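PDB 3KZG: arginine 3rd transport system periplasmic binding protein, which probably binds arginine in the periplasm and hands it to a membrane transporter, as other family 3 solute-binding proteins do for their amino acids. Local coordinates for residues I7-K11 against A49-L55. Residues are numbered along the deposited sequence; the frame is centred on the assembly and turned at random.
Sequences IGTSK and AYIFDDL
Thr9 and Ala49 pair side by side, their side chains on the same face of the sheet, where strands 4-13 and 44-50 run parallel with helix 29-40 in the connection, a worked example of a beta-alpha-beta crossover. Thr9 O receives the backbone N-H of Tyr50 at 3.0 Å, with 154° at the hydrogen, and the same oxygen also meets the CA-H of Ala49. One step on, the CA-H of Ser10 points at Tyr50 O, its CA 3.2 Å away. Along the main chain from Gly8 to Ser10 the packing is close. Leu55, at the start of helix 55-60, lays its two methyls there: CD2 lies 3.7 Å from Thr9 N and CD1 3.9 Å from Ser10 N. Because Gly8 has no side chain, both Leu55 CD2 and the edge of the Tyr50 ring, whose CE2 is 4.3 Å from Gly8 CA, can draw up to the main chain. Partly exposed Lys11, Ala49 and Ile51 form the looser side. With CG set beside its own backbone N (chi1 -79°), the extended Lys11 chain runs past Ala49, CG resting 3.7 Å from Ala49 CB, while a water joins Phe52 N to Lys11 N, the latter weakly. The hydroxyls are bonded outside the contact, Thr9 OG1 to Ile68 O and Ser10 OG to Glu17 OE2. Strand 4-13 pairs with both 44-50 and 66-67; in this two-lobed class, Ser10 and Phe52 touching Arg116 on strand 112-116 join its lobe to that of the five-stranded sheet, probably near the binding cleft.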
loop_
_atom_site.group_PDB
_atom_site.type_symbol
_atom_site.label_atom_id
_atom_site.label_comp_id
_atom_site.label_asym_id
_atom_site.label_seq_id
_atom_site.Cartn_x
_atom_site.Cartn_y
_atom_site.Cartn_z
ATOM N N ILE A 7 -10.617 25.396 21.366
ATOM C CA ILE A 7 -9.552 24.508 21.809
ATOM C C ILE A 7 -8.353 25.251 22.379
ATOM O O ILE A 7 -7.824 26.170 21.764
ATOM C CB ILE A 7 -9.041 23.608 20.654
ATOM C CG1 ILE A 7 -10.200 22.831 20.028
ATOM C CG2 ILE A 7 -7.995 22.633 21.182
ATOM C CD1 ILE A 7 -11.054 23.652 19.102
ATOM N N GLY A 8 -7.928 24.835 23.563
ATOM C CA GLY A 8 -6.773 25.447 24.182
ATOM C C GLY A 8 -5.536 24.668 23.779
ATOM O O GLY A 8 -5.568 23.438 23.722
ATOM N N THR A 9 -4.456 25.383 23.475
ATOM C CA THR A 9 -3.189 24.765 23.086
ATOM C C THR A 9 -2.083 25.630 23.682
ATOM O O THR A 9 -2.319 26.794 23.998
ATOM C CB THR A 9 -3.039 24.714 21.551
ATOM O OG1 THR A 9 -1.851 23.987 21.208
ATOM C CG2 THR A 9 -2.958 26.120 20.973
ATOM N N SER A 10 -0.884 25.078 23.851
ATOM C CA SER A 10 0.200 25.859 24.438
ATOM C C SER A 10 0.686 26.941 23.485
ATOM O O SER A 10 0.312 26.965 22.311
ATOM C CB SER A 10 1.370 24.957 24.839
ATOM O OG SER A 10 2.011 24.422 23.705
ATOM N N LYS A 11 1.528 27.831 24.001
ATOM C CA LYS A 11 2.053 28.936 23.210
ATOM C C LYS A 11 3.311 28.648 22.402
ATOM O O LYS A 11 3.524 29.252 21.357
ATOM C CB LYS A 11 2.311 30.148 24.114
ATOM C CG LYS A 11 1.055 30.936 24.447
ATOM C CD LYS A 11 1.346 32.079 25.403
ATOM C CE LYS A 11 0.136 32.998 25.541
ATOM N NZ LYS A 11 0.330 34.029 26.600
ATOM N N ALA A 49 -4.409 29.964 22.947
ATOM C CA ALA A 49 -3.090 29.635 23.480
ATOM C C ALA A 49 -2.847 30.099 24.911
ATOM O O ALA A 49 -3.086 31.255 25.254
ATOM C CB ALA A 49 -2.014 30.206 22.564
ATOM N N TYR A 50 -2.356 29.182 25.733
ATOM C CA TYR A 50 -2.050 29.455 27.129
ATOM C C TYR A 50 -0.648 28.948 27.357
ATOM O O TYR A 50 -0.116 28.211 26.535
ATOM C CB TYR A 50 -2.969 28.660 28.057
ATOM C CG TYR A 50 -4.432 28.992 27.961
ATOM C CD1 TYR A 50 -5.035 29.833 28.892
ATOM C CD2 TYR A 50 -5.223 28.448 26.950
ATOM C CE1 TYR A 50 -6.390 30.124 28.823
ATOM C CE2 TYR A 50 -6.580 28.735 26.872
ATOM C CZ TYR A 50 -7.155 29.573 27.812
ATOM O OH TYR A 50 -8.494 29.865 27.742
ATOM N N ILE A 51 -0.045 29.344 28.468
ATOM C CA ILE A 51 1.265 28.830 28.806
ATOM C C ILE A 51 0.904 27.400 29.214
ATOM O O ILE A 51 -0.053 27.195 29.961
ATOM C CB ILE A 51 1.871 29.588 29.998
ATOM C CG1 ILE A 51 2.205 31.020 29.581
ATOM C CG2 ILE A 51 3.116 28.875 30.498
ATOM C CD1 ILE A 51 2.828 31.840 30.686
ATOM N N PHE A 52 1.654 26.423 28.715
ATOM C CA PHE A 52 1.387 25.010 28.993
ATOM C C PHE A 52 0.723 24.683 30.339
ATOM O O PHE A 52 -0.363 24.096 30.376
ATOM C CB PHE A 52 2.676 24.188 28.865
ATOM C CG PHE A 52 2.453 22.700 28.949
ATOM C CD1 PHE A 52 1.883 22.008 27.882
ATOM C CD2 PHE A 52 2.765 21.999 30.109
ATOM C CE1 PHE A 52 1.620 20.639 27.970
ATOM C CE2 PHE A 52 2.506 20.631 30.214
ATOM C CZ PHE A 52 1.930 19.948 29.138
ATOM N N ASP A 53 1.374 25.052 31.439
ATOM C CA ASP A 53 0.845 24.758 32.769
ATOM C C ASP A 53 -0.545 25.337 33.067
ATOM O O ASP A 53 -1.266 24.809 33.911
ATOM C CB ASP A 53 1.825 25.235 33.840
ATOM C CG ASP A 53 1.611 24.538 35.167
ATOM O OD1 ASP A 53 2.068 25.065 36.203
ATOM O OD2 ASP A 53 0.991 23.452 35.165
ATOM N N ASP A 54 -0.923 26.416 32.386
ATOM C CA ASP A 54 -2.230 27.017 32.623
ATOM C C ASP A 54 -3.366 26.289 31.905
ATOM O O ASP A 54 -4.540 26.546 32.177
ATOM C CB ASP A 54 -2.245 28.493 32.204
ATOM C CG ASP A 54 -1.425 29.382 33.133
ATOM O OD1 ASP A 54 -1.256 29.028 34.320
ATOM O OD2 ASP A 54 -0.966 30.448 32.673
ATOM N N LEU A 55 -3.018 25.381 30.997
ATOM C CA LEU A 55 -4.017 24.639 30.235
ATOM C C LEU A 55 -4.954 23.823 31.114
ATOM O O LEU A 55 -6.153 23.735 30.846
ATOM C CB LEU A 55 -3.331 23.714 29.219
ATOM C CG LEU A 55 -2.719 24.383 27.984
ATOM C CD1 LEU A 55 -1.942 23.357 27.173
ATOM C CD2 LEU A 55 -3.832 25.020 27.142
HETATM O O HOH W 1 3.755 27.258 26.439
#